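Local coordinates for odorant-binding protein 2a (Homo sapiens, PDB 4RUN) that binds and carries small hydrophobic volatile molecules, with higher affinity for aldehydes and large fatty acids, at residues A18-K23 with L137-F143; R29-S35 with F51-D57. The protein carries 2 engineered substitutions. One frame throughout, in Å; residues are numbered along the deposited sequence.

Interaction 1: A18-K23 with L137-F143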
ATOM      1  N   ALA A  18       8.019   1.711   1.163  1.00 39.61           N
ATOM      2  CA  ALA A  18       7.960   1.857   2.600  1.00 38.36           C
ATOM      3  C   ALA A  18       6.546   1.633   3.023  1.00 39.02           C
ATOM      4  O   ALA A  18       5.633   1.716   2.205  1.00 40.62           O
ATOM      5  CB  ALA A  18       8.418   3.237   3.019  1.00 38.72           C
ATOM      6  N   MET A  19       6.376   1.355   4.307  1.00 39.79           N
ATOM      7  CA  MET A  19       5.101   0.956   4.857  1.00 40.69           C
ATOM      8  C   MET A  19       4.963   1.525   6.278  1.00 40.38           C
ATOM      9  O   MET A  19       5.961   1.664   6.981  1.00 39.97           O
ATOM     10  CB  MET A  19       5.071  -0.553   4.815  1.00 44.63           C
ATOM     11  CG  MET A  19       3.761  -1.196   5.182  1.00 48.79           C
ATOM     12  SD  MET A  19       3.610  -2.815   4.375  1.00 50.15           S
ATOM     13  CE  MET A  19       1.964  -3.193   5.005  1.00 48.45           C
ATOM     14  N   VAL A  20       3.743   1.876   6.683  1.00 39.81           N
ATOM     15  CA  VAL A  20       3.450   2.404   8.035  1.00 39.83           C
ATOM     16  C   VAL A  20       2.085   1.901   8.412  1.00 41.53           C
ATOM     17  O   VAL A  20       1.205   1.741   7.553  1.00 41.16           O
ATOM     18  CB  VAL A  20       3.505   3.958   8.140  1.00 41.29           C
ATOM     19  CG1 VAL A  20       2.277   4.624   7.544  1.00 43.44           C
ATOM     20  CG2 VAL A  20       3.682   4.422   9.579  1.00 41.05           C
ATOM     21  N   VAL A  21       1.926   1.662   9.709  1.00 42.21           N
ATOM     22  CA  VAL A  21       0.760   1.005  10.266  1.00 43.78           C
ATOM     23  C   VAL A  21       0.378   1.672  11.586  1.00 45.77           C
ATOM     24  O   VAL A  21       1.245   2.188  12.274  1.00 45.81           O
ATOM     25  CB  VAL A  21       1.085  -0.461  10.565  1.00 46.26           C
ATOM     26  CG1 VAL A  21       1.058  -1.286   9.284  1.00 45.55           C
ATOM     27  CG2 VAL A  21       2.434  -0.595  11.291  1.00 44.97           C
ATOM     28  N   ASP A  22      -0.900   1.660  11.960  1.00 46.98           N
ATOM     29  CA  ASP A  22      -1.268   2.219  13.255  1.00 47.50           C
ATOM     30  C   ASP A  22      -0.670   1.389  14.382  1.00 47.52           C
ATOM     31  O   ASP A  22      -0.229   0.257  14.178  1.00 49.19           O
ATOM     32  CB  ASP A  22      -2.788   2.418  13.390  1.00 50.94           C
ATOM     33  CG  ASP A  22      -3.582   1.142  13.264  1.00 52.97           C
ATOM     34  OD1 ASP A  22      -3.205   0.117  13.867  1.00 57.27           O
ATOM     35  OD2 ASP A  22      -4.644   1.176  12.602  1.00 53.34           O
ATOM     36  N   LYS A  23      -0.598   1.983  15.560  1.00 50.19           N
ATOM     37  CA  LYS A  23      -0.079   1.302  16.741  1.00 52.98           C
ATOM     38  C   LYS A  23      -0.801   0.050  17.252  1.00 55.69           C
ATOM     39  O   LYS A  23      -0.253  -0.624  18.120  1.00 60.06           O
ATOM     40  CB  LYS A  23       0.113   2.299  17.878  1.00 56.96           C
ATOM     41  CG  LYS A  23       1.273   3.217  17.572  1.00 59.28           C
ATOM     42  CD  LYS A  23       1.862   3.869  18.804  1.00 63.18           C
ATOM     43  CE  LYS A  23       3.095   4.675  18.402  1.00 65.17           C
ATOM     44  NZ  LYS A  23       4.282   3.817  18.111  1.00 65.80           N
ATOM     45  N   LEU A 137      -0.194   9.136  12.375  1.00 60.09           N
ATOM     46  CA  LEU A 137       0.659   7.941  12.480  1.00 58.62           C
ATOM     47  C   LEU A 137       2.085   8.343  12.912  1.00 59.40           C
ATOM     48  O   LEU A 137       2.398   9.533  12.993  1.00 60.67           O
ATOM     49  CB  LEU A 137       0.660   7.150  11.153  1.00 53.76           C
ATOM     50  CG  LEU A 137      -0.686   6.548  10.704  1.00 52.03           C
ATOM     51  CD1 LEU A 137      -0.648   6.040   9.266  1.00 49.33           C
ATOM     52  CD2 LEU A 137      -1.154   5.448  11.654  1.00 52.27           C
ATOM     53  N   SER A 138       2.923   7.354  13.225  1.00 57.75           N
ATOM     54  CA  SER A 138       4.226   7.602  13.863  1.00 59.27           C
ATOM     55  C   SER A 138       5.428   7.130  13.051  1.00 58.19           C
ATOM     56  O   SER A 138       5.371   6.095  12.385  1.00 58.00           O
ATOM     57  CB  SER A 138       4.243   6.913  15.229  1.00 61.94           C
ATOM     58  OG  SER A 138       5.444   7.175  15.935  1.00 64.27           O
ATOM     59  N   GLU A 139       6.519   7.889  13.146  1.00 59.82           N
ATOM     60  CA  GLU A 139       7.768   7.629  12.413  1.00 61.13           C
ATOM     61  C   GLU A 139       8.391   6.280  12.741  1.00 61.55           C
ATOM     62  O   GLU A 139       8.909   5.589  11.868  1.00 61.71           O
ATOM     63  CB  GLU A 139       8.798   8.740  12.710  1.00 66.33           C
ATOM     64  CG  GLU A 139       9.426   8.735  14.098  1.00 70.16           C
ATOM     65  CD  GLU A 139       9.917  10.111  14.483  1.00 75.97           C
ATOM     66  OE1 GLU A 139       9.291  10.734  15.363  1.00 79.30           O
ATOM     67  OE2 GLU A 139      10.896  10.588  13.874  1.00 79.18           O
ATOM     68  N   GLU A 140       8.320   5.913  14.012  1.00 63.01           N
ATOM     69  CA  GLU A 140       8.973   4.725  14.532  1.00 61.51           C
ATOM     70  C   GLU A 140       8.206   3.475  14.120  1.00 55.89           C
ATOM     71  O   GLU A 140       8.719   2.372  14.240  1.00 57.80           O
ATOM     72  CB  GLU A 140       9.075   4.835  16.067  1.00 66.43           C
ATOM     73  CG  GLU A 140       7.770   4.586  16.806  1.00 70.19           C
ATOM     74  CD  GLU A 140       7.631   5.466  18.030  1.00 76.86           C
ATOM     75  OE1 GLU A 140       6.981   6.533  17.952  1.00 77.86           O
ATOM     76  OE2 GLU A 140       8.196   5.090  19.074  1.00 82.99           O
ATOM     77  N   ASP A 141       6.978   3.649  13.640  1.00 52.00           N
ATOM     78  CA  ASP A 141       6.234   2.549  13.049  1.00 50.77           C
ATOM     79  C   ASP A 141       6.380   2.529  11.505  1.00 46.97           C
ATOM     80  O   ASP A 141       5.534   1.948  10.813  1.00 44.55           O
ATOM     81  CB  ASP A 141       4.751   2.641  13.412  1.00 53.96           C
ATOM     82  CG  ASP A 141       4.498   2.589  14.914  1.00 57.14           C
ATOM     83  OD1 ASP A 141       5.012   1.676  15.592  1.00 59.77           O
ATOM     84  OD2 ASP A 141       3.782   3.473  15.422  1.00 56.49           O
ATOM     85  N   ILE A 142       7.410   3.187  10.959  1.00 43.06           N
ATOM     86  CA  ILE A 142       7.679   3.115   9.526  1.00 41.76           C
ATOM     87  C   ILE A 142       8.739   2.057   9.284  1.00 40.25           C
ATOM     88  O   ILE A 142       9.811   2.100   9.861  1.00 42.11           O
ATOM     89  CB  ILE A 142       8.163   4.447   8.915  1.00 42.94           C
ATOM     90  CG1 ILE A 142       7.101   5.532   9.098  1.00 42.23           C
ATOM     91  CG2 ILE A 142       8.487   4.264   7.428  1.00 43.53           C
ATOM     92  CD1 ILE A 142       7.500   6.891   8.568  1.00 41.61           C
ATOM     93  N   PHE A 143       8.437   1.125   8.397  1.00 39.64           N
ATOM     94  CA  PHE A 143       9.322   0.007   8.123  1.00 39.12           C
ATOM     95  C   PHE A 143       9.327  -0.203   6.608  1.00 39.06           C
ATOM     96  O   PHE A 143       8.420   0.247   5.891  1.00 36.73           O
ATOM     97  CB  PHE A 143       8.887  -1.225   8.946  1.00 39.23           C
ATOM     98  CG  PHE A 143       7.559  -1.804   8.546  1.00 39.88           C
ATOM     99  CD1 PHE A 143       6.384  -1.354   9.135  1.00 40.32           C
ATOM    100  CD2 PHE A 143       7.483  -2.827   7.605  1.00 40.93           C
ATOM    101  CE1 PHE A 143       5.160  -1.906   8.774  1.00 41.41           C
ATOM    102  CE2 PHE A 143       6.262  -3.384   7.240  1.00 39.90           C
ATOM    103  CZ  PHE A 143       5.100  -2.928   7.827  1.00 41.09           C
TER
HETATM  104  O   HOH W   1       1.932   4.394  13.606  1.00 36.89           O
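D141 OD2 is gripped by two partners, the K23 ammonium and a water. K23 NZ lies 2.8 Å from D141 OD2. It comes to the syn side of that oxygen, 21° out of the carboxylate plane. The K23 chain runs extended and then bends at its last torsion (chi4 -75°), which turns NZ back onto D141. E140 OE1 is a second, long ion-pair partner of the same ammonium. It also accepts a hydrogen bond from the S138 hydroxyl on its anti lone pair, with S138 OG and E140 OE1 2.6 Å apart.

The water donates to both D141 OD2 and the carbonyl oxygen of V21. It accepts from S138 N. It thus bridges the end of strand 12-21 to the turn at 138-141.

Further along, M19 and F143 form an antiparallel hydrogen-bonded pair. F143 N reaches M19 O at 2.9 Å, and M19 N reaches F143 O at 2.8 Å. The side chains of this pair run side by side. M19 CB sits over one face of the F143 ring, 4.0 Å from its centroid. M19 SD approaches the same ring obliquely, a Met-aromatic contact. V21 CG2 comes in the ring plane at the edge, 3.9 Å from F143 CE1.

V20 and I142 point to the other face of the sheet from M19 and F143. V20 CG2 meets I142 CG1 at 3.6 Å, and V20 CG1 meets L137 CD1. The helix 122-134 adds V132, which touches both V20 and L137.

The contact ties the segment following the helix to a barrel strand. Apolar packing and two backbone bonds hold the strand part. At the more polar end, the nearby lysine would probably stabilise the negative charge of D141.

Interaction 2: R29-S35 with F51-D57. With FLC (citrate anion), chain C.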
ATOM      1  N   ARG A  29       2.597  -9.273  12.369  1.00 51.76           N
ATOM      2  CA  ARG A  29       1.789  -9.173  11.158  1.00 48.46           C
ATOM      3  C   ARG A  29       2.458  -8.418  10.000  1.00 46.61           C
ATOM      4  O   ARG A  29       1.937  -8.410   8.890  1.00 44.77           O
ATOM      5  CB  ARG A  29       0.468  -8.482  11.482  1.00 47.83           C
ATOM      6  CG  ARG A  29      -0.688  -9.044  10.700  1.00 48.87           C
ATOM      7  CD  ARG A  29      -2.028  -8.473  11.113  1.00 49.43           C
ATOM      8  NE  ARG A  29      -2.927  -8.635   9.974  1.00 49.97           N
ATOM      9  CZ  ARG A  29      -3.586  -9.749   9.683  1.00 51.18           C
ATOM     10  NH1 ARG A  29      -3.506 -10.815  10.474  1.00 53.92           N
ATOM     11  NH2 ARG A  29      -4.353  -9.784   8.601  1.00 51.48           N
ATOM     12  N   ARG A  30       3.594  -7.772  10.250  1.00 46.24           N
ATOM     13  CA  ARG A  30       4.249  -6.960   9.225  1.00 45.54           C
ATOM     14  C   ARG A  30       4.904  -7.752   8.091  1.00 46.12           C
ATOM     15  O   ARG A  30       5.652  -8.683   8.356  1.00 50.17           O
ATOM     16  CB  ARG A  30       5.359  -6.141   9.840  1.00 48.51           C
ATOM     17  CG  ARG A  30       4.899  -5.218  10.939  1.00 51.90           C
ATOM     18  CD  ARG A  30       6.039  -4.387  11.447  1.00 52.77           C
ATOM     19  NE  ARG A  30       5.570  -3.438  12.441  1.00 54.64           N
ATOM     20  CZ  ARG A  30       6.266  -2.384  12.845  1.00 53.79           C
ATOM     21  NH1 ARG A  30       7.482  -2.145  12.347  1.00 53.61           N
ATOM     22  NH2 ARG A  30       5.740  -1.572  13.741  1.00 53.21           N
ATOM     23  N   PRO A  31       4.656  -7.359   6.834  1.00 43.72           N
ATOM     24  CA  PRO A  31       5.371  -7.890   5.694  1.00 46.67           C
ATOM     25  C   PRO A  31       6.896  -7.761   5.820  1.00 49.46           C
ATOM     26  O   PRO A  31       7.389  -6.672   6.069  1.00 50.54           O
ATOM     27  CB  PRO A  31       4.873  -7.018   4.546  1.00 46.06           C
ATOM     28  CG  PRO A  31       3.521  -6.562   4.966  1.00 42.53           C
ATOM     29  CD  PRO A  31       3.611  -6.406   6.433  1.00 42.39           C
ATOM     30  N   ARG A  32       7.617  -8.874   5.686  1.00 50.98           N
ATOM     31  CA  ARG A  32       9.071  -8.867   5.670  1.00 53.21           C
ATOM     32  C   ARG A  32       9.522  -8.540   4.278  1.00 52.61           C
ATOM     33  O   ARG A  32      10.494  -7.823   4.091  1.00 54.96           O
ATOM     34  CB  ARG A  32       9.658 -10.237   6.001  1.00 59.56           C
ATOM     35  CG  ARG A  32       9.501 -10.685   7.440  1.00 62.83           C
ATOM     36  CD  ARG A  32       9.944 -12.137   7.594  1.00 67.39           C
ATOM     37  NE  ARG A  32      11.221 -12.420   6.910  1.00 71.04           N
ATOM     38  CZ  ARG A  32      11.434 -13.371   5.985  1.00 74.02           C
ATOM     39  NH1 ARG A  32      10.468 -14.189   5.584  1.00 73.70           N
ATOM     40  NH2 ARG A  32      12.642 -13.512   5.446  1.00 77.22           N
ATOM     41  N   LYS A  33       8.841  -9.131   3.304  1.00 52.16           N
ATOM     42  CA  LYS A  33       9.193  -9.002   1.905  1.00 52.25           C
ATOM     43  C   LYS A  33       7.928  -8.674   1.167  1.00 50.83           C
ATOM     44  O   LYS A  33       6.860  -8.811   1.712  1.00 49.87           O
ATOM     45  CB  LYS A  33       9.790 -10.305   1.378  1.00 55.63           C
ATOM     46  CG  LYS A  33      10.979 -10.791   2.199  1.00 58.94           C
ATOM     47  CD  LYS A  33      11.526 -12.127   1.717  1.00 61.70           C
ATOM     48  CE  LYS A  33      12.991 -12.277   2.096  1.00 65.06           C
ATOM     49  NZ  LYS A  33      13.555 -13.573   1.637  1.00 70.81           N
ATOM     50  N   VAL A  34       8.055  -8.232  -0.074  1.00 55.31           N
ATOM     51  CA  VAL A  34       6.902  -7.851  -0.876  1.00 54.83           C
ATOM     52  C   VAL A  34       7.269  -7.838  -2.361  1.00 55.14           C
ATOM     53  O   VAL A  34       8.355  -7.409  -2.732  1.00 59.08           O
ATOM     54  CB  VAL A  34       6.367  -6.468  -0.442  1.00 54.73           C
ATOM     55  CG1 VAL A  34       7.359  -5.370  -0.802  1.00 57.14           C
ATOM     56  CG2 VAL A  34       5.006  -6.198  -1.072  1.00 54.43           C
ATOM     57  N   SER A  35       6.362  -8.327  -3.200  1.00 54.76           N
ATOM     58  CA  SER A  35       6.568  -8.358  -4.642  1.00 56.06           C
ATOM     59  C   SER A  35       6.147  -7.033  -5.256  1.00 56.38           C
ATOM     60  O   SER A  35       5.618  -6.175  -4.554  1.00 55.38           O
ATOM     61  CB  SER A  35       5.744  -9.493  -5.243  1.00 58.77           C
ATOM     62  OG  SER A  35       4.351  -9.216  -5.164  1.00 57.56           O
ATOM     63  N   PHE A  51      -0.490  -9.008  -5.812  1.00 60.02           N
ATOM     64  CA  PHE A  51       0.855  -8.996  -5.239  1.00 58.11           C
ATOM     65  C   PHE A  51       1.003 -10.111  -4.210  1.00 58.41           C
ATOM     66  O   PHE A  51       0.030 -10.759  -3.826  1.00 57.96           O
ATOM     67  CB  PHE A  51       1.164  -7.659  -4.567  1.00 54.53           C
ATOM     68  CG  PHE A  51       0.217  -7.309  -3.467  1.00 53.12           C
ATOM     69  CD1 PHE A  51      -0.966  -6.644  -3.744  1.00 54.37           C
ATOM     70  CD2 PHE A  51       0.502  -7.641  -2.149  1.00 51.82           C
ATOM     71  CE1 PHE A  51      -1.850  -6.320  -2.733  1.00 53.87           C
ATOM     72  CE2 PHE A  51      -0.378  -7.319  -1.126  1.00 51.13           C
ATOM     73  CZ  PHE A  51      -1.558  -6.660  -1.421  1.00 52.20           C
ATOM     74  N   THR A  52       2.240 -10.327  -3.777  1.00 58.28           N
ATOM     75  CA  THR A  52       2.540 -11.294  -2.737  1.00 57.29           C
ATOM     76  C   THR A  52       3.453 -10.651  -1.715  1.00 55.67           C
ATOM     77  O   THR A  52       4.123  -9.661  -2.010  1.00 56.85           O
ATOM     78  CB  THR A  52       3.219 -12.549  -3.316  1.00 59.12           C
ATOM     79  OG1 THR A  52       4.513 -12.223  -3.834  1.00 58.27           O
ATOM     80  CG2 THR A  52       2.379 -13.142  -4.425  1.00 61.67           C
ATOM     81  N   PHE A  53       3.469 -11.203  -0.513  1.00 53.83           N
ATOM     82  CA  PHE A  53       4.392 -10.744   0.512  1.00 52.89           C
ATOM     83  C   PHE A  53       4.629 -11.834   1.533  1.00 54.31           C
ATOM     84  O   PHE A  53       3.842 -12.766   1.638  1.00 55.08           O
ATOM     85  CB  PHE A  53       3.870  -9.492   1.202  1.00 51.71           C
ATOM     86  CG  PHE A  53       2.588  -9.690   1.953  1.00 52.18           C
ATOM     87  CD1 PHE A  53       1.370  -9.489   1.326  1.00 52.93           C
ATOM     88  CD2 PHE A  53       2.601 -10.044   3.291  1.00 51.48           C
ATOM     89  CE1 PHE A  53       0.187  -9.652   2.013  1.00 51.46           C
ATOM     90  CE2 PHE A  53       1.419 -10.223   3.978  1.00 51.41           C
ATOM     91  CZ  PHE A  53       0.211 -10.023   3.337  1.00 50.74           C
ATOM     92  N   MET A  54       5.733 -11.724   2.262  1.00 55.78           N
ATOM     93  CA  MET A  54       6.072 -12.707   3.274  1.00 60.07           C
ATOM     94  C   MET A  54       5.744 -12.151   4.642  1.00 55.84           C
ATOM     95  O   MET A  54       6.151 -11.065   4.991  1.00 51.93           O
ATOM     96  CB  MET A  54       7.558 -13.076   3.232  1.00 64.55           C
ATOM     97  CG  MET A  54       8.033 -13.747   1.951  1.00 68.11           C
ATOM     98  SD  MET A  54       7.530 -15.456   1.856  1.00 78.30           S
ATOM     99  CE  MET A  54       8.262 -16.120   3.351  1.00 79.63           C
ATOM    100  N   ARG A  55       5.016 -12.931   5.410  1.00 58.15           N
ATOM    101  CA  ARG A  55       4.697 -12.594   6.768  1.00 59.96           C
ATOM    102  C   ARG A  55       5.283 -13.743   7.585  1.00 65.17           C
ATOM    103  O   ARG A  55       4.709 -14.835   7.636  1.00 70.72           O
ATOM    104  CB  ARG A  55       3.181 -12.480   6.895  1.00 59.07           C
ATOM    105  CG  ARG A  55       2.677 -11.880   8.187  1.00 57.98           C
ATOM    106  CD  ARG A  55       1.151 -11.894   8.230  1.00 56.34           C
ATOM    107  NE  ARG A  55       0.545 -10.688   7.680  1.00 52.54           N
ATOM    108  CZ  ARG A  55      -0.651 -10.621   7.092  1.00 54.28           C
ATOM    109  NH1 ARG A  55      -1.395 -11.705   6.920  1.00 53.45           N
ATOM    110  NH2 ARG A  55      -1.102  -9.447   6.639  1.00 55.75           N
ATOM    111  N   GLU A  56       6.443 -13.491   8.187  1.00 69.31           N
ATOM    112  CA  GLU A  56       7.274 -14.530   8.815  1.00 73.66           C
ATOM    113  C   GLU A  56       7.741 -15.496   7.729  1.00 72.80           C
ATOM    114  O   GLU A  56       8.242 -15.047   6.711  1.00 73.76           O
ATOM    115  CB  GLU A  56       6.533 -15.208   9.969  1.00 79.45           C
ATOM    116  CG  GLU A  56       6.136 -14.221  11.053  1.00 82.80           C
ATOM    117  CD  GLU A  56       4.987 -14.697  11.920  1.00 91.91           C
ATOM    118  OE1 GLU A  56       3.965 -15.066  11.313  1.00 92.75           O
ATOM    119  OE2 GLU A  56       5.092 -14.698  13.180  1.00 96.10           O
ATOM    120  N   ASP A  57       7.560 -16.798   7.907  1.00 76.09           N
ATOM    121  CA  ASP A  57       7.932 -17.766   6.870  1.00 77.92           C
ATOM    122  C   ASP A  57       6.809 -18.024   5.857  1.00 75.07           C
ATOM    123  O   ASP A  57       6.952 -18.875   4.987  1.00 84.14           O
ATOM    124  CB  ASP A  57       8.392 -19.093   7.512  1.00 83.17           C
ATOM    125  CG  ASP A  57       9.890 -19.113   7.828  1.00 88.61           C
ATOM    126  OD1 ASP A  57      10.567 -18.079   7.632  1.00 89.94           O
ATOM    127  OD2 ASP A  57      10.399 -20.170   8.265  1.00 92.43           O
TER
HETATM  128  CAC FLC C 201      -4.836  -6.678   3.035  1.00 96.04           C
HETATM  129  CA  FLC C 201      -4.149  -6.170   4.296  1.00 87.07           C
HETATM  130  CB  FLC C 201      -4.261  -7.112   5.499  1.00 77.71           C
HETATM  131  CBC FLC C 201      -3.689  -6.421   6.728  1.00 71.16           C
HETATM  132  CG  FLC C 201      -5.720  -7.437   5.835  1.00 86.79           C
HETATM  133  CGC FLC C 201      -6.315  -8.735   5.301  1.00 89.66           C
HETATM  134  OA1 FLC C 201      -5.857  -6.094   2.597  1.00 94.15           O
HETATM  135  OA2 FLC C 201      -4.347  -7.671   2.456  1.00102.86           O
HETATM  136  OB1 FLC C 201      -4.340  -5.485   7.264  1.00 59.64           O
HETATM  137  OB2 FLC C 201      -2.595  -6.811   7.200  1.00 67.03           O
HETATM  138  OG1 FLC C 201      -6.273  -9.769   6.022  1.00 75.29           O
HETATM  139  OG2 FLC C 201      -6.883  -8.702   4.179  1.00 92.62           O
HETATM  140  OHB FLC C 201      -3.526  -8.324   5.261  1.00 71.02           O
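The hairpin of strands 33-41 and 47-55 is joined here at its open end, where the chain enters the first strand and leaves the second. V34 and F53 form an antiparallel non-hydrogen-bonded pair. Beside it, S35 N donates to T52 O at 2.9 Å. The S35 hydroxyl replaces a backbone carbonyl as the acceptor for T52 N, with T52 N and S35 OG 2.8 Å apart. With OG between the backbone N and the carbonyl carbon (chi1 69°), the hydroxyl faces T52 N.

At the other end, R32 N binds M54 O at 2.7 Å. The R32 side chain bends at chi3 (45°) and carries NH1 to the carbonyl oxygen of E56. That donor is tilted from the carbonyl plane. M54 CE lies at the edge of the same guanidinium. M54 CG packs alongside the aliphatic chain of K33. P31 CG touches F53 CD2 at 4.0 Å.

R55 turns back across the entering loop. Its NE donates to R29 O at 2.9 Å, from a position tilted off the carbonyl plane. The R29 and R55 guanidinium groups lie over one another, their planes 30° apart. F53 CE2 lies over the opposite face of the R55 group, toward its rim. A citrate, probably from the crystallisation liquor, meets both arginines: R55 NH2 donates to its OHB at 3.0 Å, and R29 NE makes a weak bond to OB2. K62, K82 and Y78 also bind this anion, whose negative charge probably eases the close approach of the two arginines.

Antiparallel hairpins between consecutive strands are typical of the up-and-down lipocalin beta-barrel.

Interactions 1 and 2 have centres 16 Å apart and touch through the loop that enters strand 33-41. M19 CE reaches P31 CG at 3.7 Å. On the F143 ring, CD1 lies 3.5 Å from R30 NH1, and CE2 lies 3.7 Å from P31 O. R30 NH2 also makes a long, weak ion pair with D141 OD1. Strands 12-21 and 33-41 are neighbours in the lipocalin sheet. Interaction 2 is nested within the long chain loop that interaction 1 closes. The citrate, probably from the crystallisation liquor, touches interaction 2 and is not an odorant. P31 is thus the residue of interaction 2 that meets both M19 and F143 of interaction 1.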